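Local coordinates for protein exotoxin type A (Streptococcus pyogenes phage T12, PDB 1FNU) that acts as a secreted superantigen toxin, probably by linking MHC class II molecules to T-cell receptors as other members of its family do, at residues 59-64 / 98-103; 22-27 / 195-200; 7-12 / 181-186; 173-178 / 213-218. All blocks are in the same frame, centred on the assembly; numbering follows the deposited sequence.

Interaction 1 (59-64 / 98-103)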
# COMPACT_ATOMS: atom_id res chain seq x y z
N LYS A 59 1.62 7.76 -14.68
CA LYS A 59 2.99 7.24 -14.68
C LYS A 59 3.14 6.06 -15.66
O LYS A 59 2.26 5.21 -15.76
CB LYS A 59 3.41 6.72 -13.28
CG LYS A 59 4.82 6.20 -13.27
CD LYS A 59 5.12 5.42 -11.96
CE LYS A 59 4.61 3.97 -11.99
NZ LYS A 59 5.22 3.18 -10.91
N THR A 60 4.22 6.09 -16.46
CA THR A 60 4.57 4.95 -17.32
C THR A 60 5.90 4.35 -16.96
O THR A 60 6.91 5.09 -16.75
CB THR A 60 4.63 5.25 -18.81
OG1 THR A 60 5.06 4.05 -19.46
CG2 THR A 60 5.64 6.44 -19.17
N GLU A 61 5.92 3.01 -16.87
CA GLU A 61 7.10 2.29 -16.54
C GLU A 61 7.60 1.70 -17.81
O GLU A 61 6.92 0.92 -18.41
CB GLU A 61 6.85 1.13 -15.54
CG GLU A 61 6.77 1.58 -14.10
CD GLU A 61 6.46 0.39 -13.17
OE1 GLU A 61 7.27 -0.63 -13.24
OE2 GLU A 61 5.42 0.56 -12.42
N LEU A 62 8.85 2.05 -18.14
CA LEU A 62 9.50 1.57 -19.33
C LEU A 62 10.44 0.40 -19.01
O LEU A 62 10.51 -0.11 -17.92
CB LEU A 62 10.21 2.75 -20.02
CG LEU A 62 9.09 3.74 -20.44
CD1 LEU A 62 9.54 5.18 -20.38
CD2 LEU A 62 8.56 3.35 -21.85
N LYS A 63 11.16 -0.04 -20.02
CA LYS A 63 12.03 -1.16 -19.91
C LYS A 63 13.04 -1.13 -18.82
O LYS A 63 13.19 -2.08 -18.07
CB LYS A 63 12.74 -1.38 -21.23
CG LYS A 63 13.64 -2.58 -21.20
CD LYS A 63 14.32 -2.73 -22.56
CE LYS A 63 15.48 -3.62 -22.38
NZ LYS A 63 15.57 -4.46 -23.65
N ASN A 64 13.71 -0.00 -18.75
CA ASN A 64 14.79 0.26 -17.81
C ASN A 64 15.17 1.72 -17.80
O ASN A 64 14.54 2.55 -18.46
CB ASN A 64 16.04 -0.53 -18.17
CG ASN A 64 16.47 -0.36 -19.63
OD1 ASN A 64 16.37 0.74 -20.21
ND2 ASN A 64 16.99 -1.42 -20.21
N CYS A 98 -1.63 4.43 -13.98
CA CYS A 98 -0.37 3.87 -14.37
C CYS A 98 -0.48 3.04 -15.62
O CYS A 98 -1.50 2.43 -15.87
CB CYS A 98 0.22 2.98 -13.26
SG CYS A 98 0.88 3.78 -11.73
N ILE A 99 0.59 3.05 -16.39
CA ILE A 99 0.71 2.24 -17.59
C ILE A 99 2.14 1.68 -17.72
O ILE A 99 3.05 2.02 -16.97
CB ILE A 99 0.39 3.07 -18.91
CG1 ILE A 99 1.41 4.25 -19.16
CG2 ILE A 99 -1.03 3.68 -18.85
CD1 ILE A 99 1.29 4.81 -20.64
N TYR A 100 2.31 0.77 -18.68
CA TYR A 100 3.61 0.23 -18.97
C TYR A 100 3.79 0.61 -20.45
O TYR A 100 2.82 0.63 -21.24
CB TYR A 100 3.66 -1.27 -18.80
CG TYR A 100 3.73 -1.70 -17.34
CD1 TYR A 100 4.95 -1.78 -16.64
CD2 TYR A 100 2.55 -2.02 -16.67
CE1 TYR A 100 4.97 -2.19 -15.29
CE2 TYR A 100 2.55 -2.41 -15.35
CZ TYR A 100 3.72 -2.49 -14.68
OH TYR A 100 3.65 -2.92 -13.42
N GLY A 101 5.02 1.02 -20.76
CA GLY A 101 5.35 1.47 -22.10
C GLY A 101 4.42 2.52 -22.66
O GLY A 101 4.10 3.52 -22.00
N GLY A 102 3.97 2.28 -23.90
CA GLY A 102 3.05 3.15 -24.62
C GLY A 102 3.57 4.52 -25.08
O GLY A 102 2.81 5.43 -25.30
N VAL A 103 4.88 4.66 -25.20
CA VAL A 103 5.48 5.94 -25.53
C VAL A 103 6.13 6.02 -26.92
O VAL A 103 6.95 5.17 -27.24
CB VAL A 103 6.61 6.21 -24.51
CG1 VAL A 103 7.48 7.44 -24.99
CG2 VAL A 103 6.00 6.44 -23.12
O HOH W 1 3.06 1.33 -14.04
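Glu61 and Tyr100, paired on adjacent parallel strands, leave the same face of the sheet side by side. The carboxylate plane is turned 58° from the phenol ring and meets it obliquely, with Glu61 OE1 3.5 Å from Tyr100 CE1, while Glu61 CB packs on the same flank of the ring. Lys59 shares this face. A bend at its third torsion (chi3 81°) brings Lys59 NZ to 3.0 Å from Glu61 OE2, a salt bridge that reaches the oxygen from above the carboxylate plane, and on the way Lys59 CE passes Cys98 SG at 3.7 Å. The sulfur belongs to the disulfide with Cys87, and the lysine also donates to the carbonyl of Tyr88. A single water donates to both Glu61 OE2 and Ile99 O, tying the carboxylate to the neighbouring backbone. Strands 57-61 and 96-105 are the third and fifth of the OB-fold domain, whose parallel pairing is a hallmark of that barrel; here the backbone bonds Ile99 N to Lys59 O, Glu61 N to Ile99 O and Gly101 N to Glu61 O hold it. On the other face Thr60 CB presses on Ile99 CG1 at a tight 3.4 Å. The hydroxyl of Thr60, placed opposite its own amide nitrogen (chi1 177°), donates from OG1 to Gly101 O at 2.8 Å, lying in the carbonyl plane on a lone pair. Its methyl CG2 meets Val103 CG2 at 4.0 Å, and Leu62 CD2 rests beside Gly101 CA. At the far end of its ring, Tyr100 OH is hydrogen-bonded to Ser195.

Interaction 2 (22-27 / 195-200)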
# COMPACT_ATOMS: atom_id res chain seq x y z
N TYR A 22 -11.26 -7.91 -18.48
CA TYR A 22 -12.41 -7.28 -19.15
C TYR A 22 -12.47 -5.72 -18.97
O TYR A 22 -12.68 -4.98 -19.93
CB TYR A 22 -13.78 -7.86 -18.65
CG TYR A 22 -15.03 -7.04 -19.09
CD1 TYR A 22 -15.50 -7.05 -20.44
CD2 TYR A 22 -15.70 -6.20 -18.18
CE1 TYR A 22 -16.56 -6.28 -20.84
CE2 TYR A 22 -16.80 -5.38 -18.60
CZ TYR A 22 -17.22 -5.43 -19.93
OH TYR A 22 -18.32 -4.67 -20.36
N PHE A 23 -12.35 -5.22 -17.73
CA PHE A 23 -12.48 -3.77 -17.57
C PHE A 23 -11.30 -2.96 -18.18
O PHE A 23 -11.50 -1.80 -18.50
CB PHE A 23 -12.70 -3.43 -16.06
CG PHE A 23 -14.07 -3.80 -15.55
CD1 PHE A 23 -15.18 -3.00 -15.87
CD2 PHE A 23 -14.25 -4.93 -14.68
CE1 PHE A 23 -16.46 -3.27 -15.35
CE2 PHE A 23 -15.49 -5.24 -14.15
CZ PHE A 23 -16.63 -4.41 -14.48
N LEU A 24 -10.15 -3.59 -18.36
CA LEU A 24 -8.96 -2.95 -18.94
C LEU A 24 -9.20 -2.72 -20.46
O LEU A 24 -8.88 -1.68 -21.01
CB LEU A 24 -7.73 -3.86 -18.80
CG LEU A 24 -7.11 -4.26 -17.44
CD1 LEU A 24 -5.93 -5.25 -17.64
CD2 LEU A 24 -6.73 -2.95 -16.66
N TYR A 25 -9.83 -3.68 -21.12
CA TYR A 25 -10.03 -3.57 -22.56
C TYR A 25 -11.39 -3.08 -23.06
O TYR A 25 -11.54 -2.67 -24.25
CB TYR A 25 -9.64 -4.89 -23.21
CG TYR A 25 -8.14 -5.20 -23.01
CD1 TYR A 25 -7.17 -4.54 -23.78
CD2 TYR A 25 -7.72 -6.15 -22.10
CE1 TYR A 25 -5.79 -4.81 -23.66
CE2 TYR A 25 -6.37 -6.46 -21.94
CZ TYR A 25 -5.39 -5.79 -22.72
OH TYR A 25 -4.07 -6.09 -22.55
N GLU A 26 -12.36 -3.14 -22.17
CA GLU A 26 -13.68 -2.61 -22.48
C GLU A 26 -13.59 -1.09 -22.20
O GLU A 26 -14.23 -0.31 -22.89
CB GLU A 26 -14.71 -3.20 -21.57
CG GLU A 26 -16.11 -2.52 -21.66
CD GLU A 26 -16.74 -2.64 -23.02
OE1 GLU A 26 -16.40 -3.61 -23.74
OE2 GLU A 26 -17.58 -1.77 -23.39
N GLY A 27 -12.82 -0.67 -21.21
CA GLY A 27 -12.69 0.76 -20.88
C GLY A 27 -11.90 1.53 -21.94
O GLY A 27 -11.38 0.90 -22.87
N SER A 195 -1.55 -5.15 -12.62
CA SER A 195 -0.22 -4.56 -12.64
C SER A 195 0.82 -5.54 -13.21
O SER A 195 1.69 -5.13 -13.98
CB SER A 195 0.19 -4.16 -11.22
OG SER A 195 1.50 -3.62 -11.23
N LYS A 196 0.78 -6.78 -12.75
CA LYS A 196 1.71 -7.79 -13.22
C LYS A 196 1.47 -8.22 -14.70
O LYS A 196 2.41 -8.28 -15.49
CB LYS A 196 1.69 -9.02 -12.29
CG LYS A 196 0.59 -10.03 -12.73
CD LYS A 196 0.52 -11.54 -12.12
CE LYS A 196 1.89 -12.34 -12.19
NZ LYS A 196 2.55 -12.61 -13.61
N TYR A 197 0.20 -8.38 -15.07
CA TYR A 197 -0.26 -8.77 -16.38
C TYR A 197 0.16 -7.73 -17.41
O TYR A 197 0.62 -8.09 -18.52
CB TYR A 197 -1.80 -8.83 -16.47
CG TYR A 197 -2.29 -9.23 -17.86
CD1 TYR A 197 -2.04 -10.51 -18.35
CD2 TYR A 197 -2.81 -8.26 -18.74
CE1 TYR A 197 -2.26 -10.83 -19.67
CE2 TYR A 197 -3.03 -8.58 -20.05
CZ TYR A 197 -2.74 -9.86 -20.51
OH TYR A 197 -2.95 -10.17 -21.84
N LEU A 198 0.02 -6.44 -17.07
CA LEU A 198 0.28 -5.40 -18.06
C LEU A 198 1.76 -5.17 -18.45
O LEU A 198 2.09 -4.41 -19.40
CB LEU A 198 -0.46 -4.10 -17.62
CG LEU A 198 -2.03 -4.18 -17.76
CD1 LEU A 198 -2.69 -2.96 -17.16
CD2 LEU A 198 -2.39 -4.23 -19.29
N MET A 199 2.63 -5.89 -17.77
CA MET A 199 4.04 -5.84 -18.00
C MET A 199 4.30 -6.40 -19.39
O MET A 199 5.39 -6.26 -19.86
CB MET A 199 4.83 -6.56 -16.89
CG MET A 199 4.81 -5.77 -15.54
SD MET A 199 5.57 -6.67 -14.12
CE MET A 199 7.18 -6.63 -14.49
N ILE A 200 3.32 -6.99 -20.08
CA ILE A 200 3.62 -7.36 -21.48
C ILE A 200 3.92 -6.10 -22.34
O ILE A 200 4.48 -6.21 -23.44
CB ILE A 200 2.43 -8.14 -22.15
CG1 ILE A 200 1.15 -7.31 -21.97
CG2 ILE A 200 2.40 -9.62 -21.57
CD1 ILE A 200 -0.03 -7.68 -22.83
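Leu24 and Leu198 reach for each other tip to tip, and their methyl groups form the apolar part of a contact that has no hydrogen bond across it. Leu24 CD1 is 4.0 Å from Leu198 CD1, and the other methyl, Leu24 CD2, lies 4.1 Å from that same carbon. Both leucines carry CG anti to the carbonyl carbon (chi1 -65° and -71°), which lets the branched ends meet although the two CA atoms stand 9.6 Å apart. Leu24 CD1 also brushes the ring of Tyr197 obliquely, with Tyr197 CD2 at 4.5 Å.

The aromatic part is an encounter at ring edges. Tyr25 and Tyr197 cross at a slant, and Tyr25 OH enters in the plane of the Tyr197 ring, 3.7 Å from its CE2. Past this point the hydroxyl end of Tyr25 slides by Leu198 CD2 in the opposite direction and loosely approaches Ile200 CD1.

Polar needs are met outside the two segments: Tyr25 OH is hydrogen-bonded to the hydroxyl of Tyr201, and Tyr197 OH to Asp185 O and to Arg150 NH1.

The contact therefore joins helix 19-26, near the start of the chain, to helix 194-197 and the 3-10 turn after it, bringing together the OB-fold and beta-grasp parts of the sequence. Leu198 leans on Tyr100 of strand 96-105, while Tyr25 and Ile200 both touch Arg150 of the long helix 142-157.

Interaction 3 (7-12 / 181-186); sequences SQLHRS and SFWFDF
His10 and Asp185 carry the close part of this contact, where the N-terminal arm of the toxin lies against strand 182-185, an outermost strand of the beta-grasp sheet. Asp185 OD2 accepts the backbone amide of His10, with His10 N 3.0 Å away on the syn lone pair and an N-H...O angle of 159°. The same oxygen sits over one face of the imidazole, 3.3 Å from His10 CG, and the ring and carboxylate planes are only 24° apart. With CG of Asp185 anti to the amide nitrogen (chi1 -161°), the carboxylate projects to the arm, while its other oxygen, OD1, takes the backbone N of Phe187. The imidazole has its own anchor in Phe187, whose carbonyl O is hydrogen-bonded to His10 ND1; between them these links hold both carboxylate and ring in place.

Packing is looser along the earlier residues of the arm. Leu9 CD2 approaches Trp183 CZ3 at 4.3 Å, obliquely to the indole, and the Gln8 side chain crosses that ring system at about a right angle, packing loosely. Trp183 NE1 is hydrogen-bonded to Gln2 O, further back in the same arm. Here water does part of the joining. A single water donates to Gln8 O at 2.8 Å and to Asp185 OD2 at 2.7 Å, lying in the plane of the Trp183 indole at its edge and over the centre of one face of the His10 ring.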
# COMPACT_ATOMS: atom_id res chain seq x y z
N SER A 7 0.57 -25.69 -24.88
CA SER A 7 0.72 -25.84 -23.42
C SER A 7 1.23 -24.57 -22.76
O SER A 7 1.17 -24.43 -21.55
CB SER A 7 1.73 -26.95 -23.13
OG SER A 7 2.95 -26.62 -23.79
N GLN A 8 1.79 -23.67 -23.58
CA GLN A 8 2.32 -22.37 -23.16
C GLN A 8 1.22 -21.33 -23.00
O GLN A 8 1.46 -20.32 -22.38
CB GLN A 8 3.35 -21.83 -24.17
CG GLN A 8 4.67 -22.66 -24.22
CD GLN A 8 5.74 -22.17 -25.24
OE1 GLN A 8 6.85 -22.74 -25.27
NE2 GLN A 8 5.42 -21.16 -26.05
N LEU A 9 0.05 -21.54 -23.59
CA LEU A 9 -1.05 -20.62 -23.47
C LEU A 9 -1.82 -20.76 -22.16
O LEU A 9 -2.04 -21.84 -21.65
CB LEU A 9 -2.00 -20.78 -24.67
CG LEU A 9 -1.23 -20.49 -26.00
CD1 LEU A 9 -1.98 -20.98 -27.23
CD2 LEU A 9 -0.90 -18.98 -26.07
N HIS A 10 -2.21 -19.63 -21.61
CA HIS A 10 -2.98 -19.57 -20.36
C HIS A 10 -4.45 -19.85 -20.70
O HIS A 10 -5.01 -19.23 -21.60
CB HIS A 10 -2.85 -18.17 -19.71
CG HIS A 10 -1.46 -17.83 -19.26
ND1 HIS A 10 -1.06 -16.53 -19.01
CD2 HIS A 10 -0.42 -18.61 -18.87
CE1 HIS A 10 0.16 -16.52 -18.49
NE2 HIS A 10 0.57 -17.77 -18.39
N ARG A 11 -5.06 -20.77 -19.97
CA ARG A 11 -6.47 -21.13 -20.20
C ARG A 11 -7.31 -20.16 -19.40
O ARG A 11 -7.08 -20.00 -18.17
CB ARG A 11 -6.72 -22.59 -19.73
CG ARG A 11 -6.05 -23.79 -20.60
CD ARG A 11 -6.13 -25.19 -19.83
NE ARG A 11 -7.49 -25.20 -19.27
CZ ARG A 11 -7.95 -25.89 -18.21
NH1 ARG A 11 -7.19 -26.71 -17.47
NH2 ARG A 11 -9.20 -25.65 -17.84
N SER A 12 -8.25 -19.49 -20.06
CA SER A 12 -9.13 -18.51 -19.37
C SER A 12 -10.03 -19.11 -18.29
O SER A 12 -10.40 -18.42 -17.34
CB SER A 12 -10.06 -17.78 -20.37
OG SER A 12 -11.08 -18.66 -20.88
N SER A 181 9.23 -11.84 -34.94
CA SER A 181 7.78 -11.71 -34.71
C SER A 181 7.64 -11.87 -33.14
O SER A 181 8.60 -12.30 -32.48
CB SER A 181 7.04 -12.87 -35.42
OG SER A 181 7.40 -14.14 -34.81
N PHE A 182 6.50 -11.47 -32.56
CA PHE A 182 6.29 -11.66 -31.11
C PHE A 182 4.80 -11.81 -30.76
O PHE A 182 3.90 -11.55 -31.59
CB PHE A 182 7.00 -10.55 -30.24
CG PHE A 182 6.61 -9.15 -30.59
CD1 PHE A 182 5.50 -8.55 -30.04
CD2 PHE A 182 7.30 -8.47 -31.58
CE1 PHE A 182 5.07 -7.30 -30.48
CE2 PHE A 182 6.89 -7.20 -32.04
CZ PHE A 182 5.77 -6.61 -31.50
N TRP A 183 4.49 -12.21 -29.53
CA TRP A 183 3.09 -12.36 -29.31
C TRP A 183 2.76 -12.10 -27.87
O TRP A 183 3.68 -12.05 -27.05
CB TRP A 183 2.61 -13.77 -29.76
CG TRP A 183 3.36 -14.85 -29.14
CD1 TRP A 183 4.45 -15.50 -29.63
CD2 TRP A 183 3.08 -15.43 -27.86
NE1 TRP A 183 4.87 -16.47 -28.74
CE2 TRP A 183 4.05 -16.44 -27.64
CE3 TRP A 183 2.10 -15.20 -26.87
CZ2 TRP A 183 4.07 -17.23 -26.46
CZ3 TRP A 183 2.12 -15.99 -25.69
CH2 TRP A 183 3.10 -16.99 -25.50
N PHE A 184 1.48 -11.83 -27.61
CA PHE A 184 1.00 -11.56 -26.24
C PHE A 184 -0.16 -12.54 -25.95
O PHE A 184 -1.04 -12.74 -26.81
CB PHE A 184 0.40 -10.14 -26.11
CG PHE A 184 1.33 -9.01 -26.47
CD1 PHE A 184 2.65 -9.05 -26.16
CD2 PHE A 184 0.83 -7.88 -27.10
CE1 PHE A 184 3.47 -7.97 -26.48
CE2 PHE A 184 1.69 -6.79 -27.41
CZ PHE A 184 2.98 -6.87 -27.09
N ASP A 185 -0.14 -13.15 -24.76
CA ASP A 185 -1.22 -14.04 -24.29
C ASP A 185 -2.45 -13.20 -23.88
O ASP A 185 -2.33 -12.30 -23.03
CB ASP A 185 -0.74 -14.82 -23.07
CG ASP A 185 -1.55 -16.02 -22.83
OD1 ASP A 185 -2.79 -15.90 -23.09
OD2 ASP A 185 -1.00 -17.05 -22.41
N PHE A 186 -3.62 -13.44 -24.47
CA PHE A 186 -4.81 -12.70 -24.10
C PHE A 186 -5.23 -12.98 -22.66
O PHE A 186 -6.01 -12.23 -22.10
CB PHE A 186 -6.01 -12.99 -25.01
CG PHE A 186 -5.94 -12.34 -26.39
CD1 PHE A 186 -5.05 -11.32 -26.68
CD2 PHE A 186 -6.89 -12.67 -27.36
CE1 PHE A 186 -5.07 -10.63 -27.89
CE2 PHE A 186 -6.94 -11.97 -28.62
CZ PHE A 186 -6.01 -10.93 -28.87
O HOH W 2 1.59 -17.60 -21.89
O HOH W 3 -4.34 -18.07 -24.17

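Interaction 4 (173-178 / 213-218)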
# COMPACT_ATOMS: atom_id res chain seq x y z
N LYS A 173 -0.36 -12.04 -32.42
CA LYS A 173 1.00 -12.15 -32.92
C LYS A 173 1.29 -10.99 -33.83
O LYS A 173 0.50 -10.65 -34.69
CB LYS A 173 1.19 -13.46 -33.70
CG LYS A 173 2.51 -13.59 -34.48
CD LYS A 173 2.61 -14.92 -35.26
CE LYS A 173 3.99 -15.09 -35.98
NZ LYS A 173 4.32 -16.54 -36.44
N PHE A 174 2.41 -10.35 -33.58
CA PHE A 174 2.84 -9.21 -34.34
C PHE A 174 4.00 -9.67 -35.25
O PHE A 174 4.96 -10.34 -34.81
CB PHE A 174 3.24 -8.09 -33.38
CG PHE A 174 2.08 -7.37 -32.77
CD1 PHE A 174 1.35 -6.48 -33.51
CD2 PHE A 174 1.71 -7.59 -31.42
CE1 PHE A 174 0.28 -5.80 -32.96
CE2 PHE A 174 0.67 -6.93 -30.86
CZ PHE A 174 -0.06 -6.02 -31.62
N ILE A 175 3.89 -9.32 -36.53
CA ILE A 175 4.91 -9.70 -37.51
C ILE A 175 5.45 -8.43 -38.20
O ILE A 175 4.82 -7.91 -39.12
CB ILE A 175 4.31 -10.64 -38.54
CG1 ILE A 175 3.44 -11.70 -37.84
CG2 ILE A 175 5.47 -11.40 -39.29
CD1 ILE A 175 2.51 -12.31 -38.77
N PRO A 176 6.60 -7.91 -37.72
CA PRO A 176 7.27 -6.71 -38.23
C PRO A 176 8.08 -7.08 -39.47
O PRO A 176 8.88 -8.01 -39.41
CB PRO A 176 8.21 -6.32 -37.07
CG PRO A 176 7.84 -7.27 -35.94
CD PRO A 176 7.43 -8.52 -36.68
N LYS A 177 7.91 -6.37 -40.59
CA LYS A 177 8.64 -6.66 -41.86
C LYS A 177 9.92 -7.41 -41.70
O LYS A 177 10.13 -8.49 -42.23
CB LYS A 177 8.98 -5.36 -42.56
CG LYS A 177 10.49 -5.07 -42.71
CD LYS A 177 10.76 -3.65 -43.17
CE LYS A 177 10.14 -3.41 -44.47
NZ LYS A 177 8.71 -3.78 -44.41
N ASN A 178 10.75 -6.75 -40.91
CA ASN A 178 12.11 -7.08 -40.52
C ASN A 178 12.21 -8.15 -39.46
O ASN A 178 11.65 -9.27 -39.64
CB ASN A 178 12.72 -5.79 -39.97
CG ASN A 178 11.68 -4.94 -39.17
OD1 ASN A 178 11.98 -4.40 -38.11
ND2 ASN A 178 10.47 -4.81 -39.72
N GLN A 213 2.24 -6.96 -39.73
CA GLN A 213 0.95 -7.68 -39.79
C GLN A 213 0.43 -8.21 -38.41
O GLN A 213 1.22 -8.67 -37.57
CB GLN A 213 1.06 -8.83 -40.76
CG GLN A 213 0.65 -8.46 -42.14
CD GLN A 213 1.12 -9.51 -43.12
OE1 GLN A 213 2.01 -9.24 -43.98
NE2 GLN A 213 0.59 -10.73 -42.98
N ILE A 214 -0.89 -8.14 -38.22
CA ILE A 214 -1.49 -8.60 -36.96
C ILE A 214 -2.29 -9.83 -37.25
O ILE A 214 -3.10 -9.86 -38.17
CB ILE A 214 -2.45 -7.59 -36.38
CG1 ILE A 214 -1.77 -6.22 -36.21
CG2 ILE A 214 -2.95 -8.14 -35.06
CD1 ILE A 214 -2.76 -5.01 -35.94
N GLU A 215 -2.05 -10.85 -36.46
CA GLU A 215 -2.72 -12.12 -36.56
C GLU A 215 -3.23 -12.56 -35.18
O GLU A 215 -2.48 -12.55 -34.19
CB GLU A 215 -1.72 -13.15 -37.06
CG GLU A 215 -1.76 -13.30 -38.57
CD GLU A 215 -0.63 -14.11 -39.05
OE1 GLU A 215 -0.17 -15.00 -38.30
OE2 GLU A 215 -0.20 -13.86 -40.21
N VAL A 216 -4.51 -12.92 -35.14
CA VAL A 216 -5.13 -13.38 -33.91
C VAL A 216 -5.58 -14.85 -33.92
O VAL A 216 -6.38 -15.23 -34.78
CB VAL A 216 -6.37 -12.54 -33.58
CG1 VAL A 216 -7.10 -13.16 -32.44
CG2 VAL A 216 -5.96 -11.14 -33.20
N TYR A 217 -5.12 -15.63 -32.90
CA TYR A 217 -5.46 -17.08 -32.72
C TYR A 217 -6.24 -17.44 -31.44
O TYR A 217 -5.70 -17.37 -30.33
CB TYR A 217 -4.19 -17.93 -32.73
CG TYR A 217 -3.41 -17.82 -34.01
CD1 TYR A 217 -2.46 -16.79 -34.18
CD2 TYR A 217 -3.68 -18.68 -35.09
CE1 TYR A 217 -1.80 -16.63 -35.41
CE2 TYR A 217 -3.03 -18.52 -36.31
CZ TYR A 217 -2.10 -17.49 -36.47
OH TYR A 217 -1.54 -17.25 -37.71
N LEU A 218 -7.47 -17.89 -31.60
CA LEU A 218 -8.34 -18.23 -30.47
C LEU A 218 -8.84 -19.68 -30.50
O LEU A 218 -9.00 -20.27 -31.61
CB LEU A 218 -9.57 -17.34 -30.48
CG LEU A 218 -9.46 -15.83 -30.55
CD1 LEU A 218 -10.87 -15.23 -30.81
CD2 LEU A 218 -8.84 -15.26 -29.22
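The beta-grasp sheet is built round strand 212-219, and its antiparallel pairing with strand 169-176 sets Lys173 against Glu215, Phe174 against Ile214 and Ile175 against Gln213. Four backbone bonds fasten the pair: Lys173 and Glu215 exchange two, the shorter from Lys173 N to Glu215 O at 2.8 Å, and Ile175 and Gln213 exchange two more. Between them lies the non-hydrogen-bonded pair, where the Phe174 and Ile214 side chains lie alongside each other, with CE1 of Phe174 3.9 Å from CG1 of Ile214; Phe174 here also packs on Ala142 and Leu145 of helix 142-157. The other face is mixed. Lys173 and Glu215 extend side by side, and Ile175 slants across Glu215 and puts its CD1 3.4 Å from Glu215 OE2. Tyr217 OH donates to Glu215 OE1 at 2.7 Å, arriving well out of the carboxylate plane (53°). The ammonium of Lys173 is not bonded to this carboxylate: its NZ stops 5.1 Å from Glu215 OE1 and makes its salt bridge with Asp3. One face of the pair is thus apolar and turned to the helix, whereas on the other the phenol bond and the nearby positive charge are likely to favour the ionised form of Glu215 beside an aliphatic methyl.

In the fold
Along the chain the arm and helix of interactions 3 and 2 come first, then interaction 1 closes entirely within the loops that those two span; interaction 4 then opens at 173-178, interactions 3 and 2 close at 181-186 and 195-200, and interaction 4 closes at 213-218. Interactions 1 (OB-fold domain) and 4 (beta-grasp sheet) have centres about 22 Å apart on opposite sides of the chain's centre. Interaction 2 sits between, touching interaction 1 through Tyr100 and interaction 3 through Tyr197 and Asp185. Interactions 3 and 4, centres about 13 Å apart, both reach the same sheet. Interaction 2 thus joins the OB-fold and beta-grasp parts, while interaction 3 lays the N-terminal arm on the beta-grasp sheet's edge.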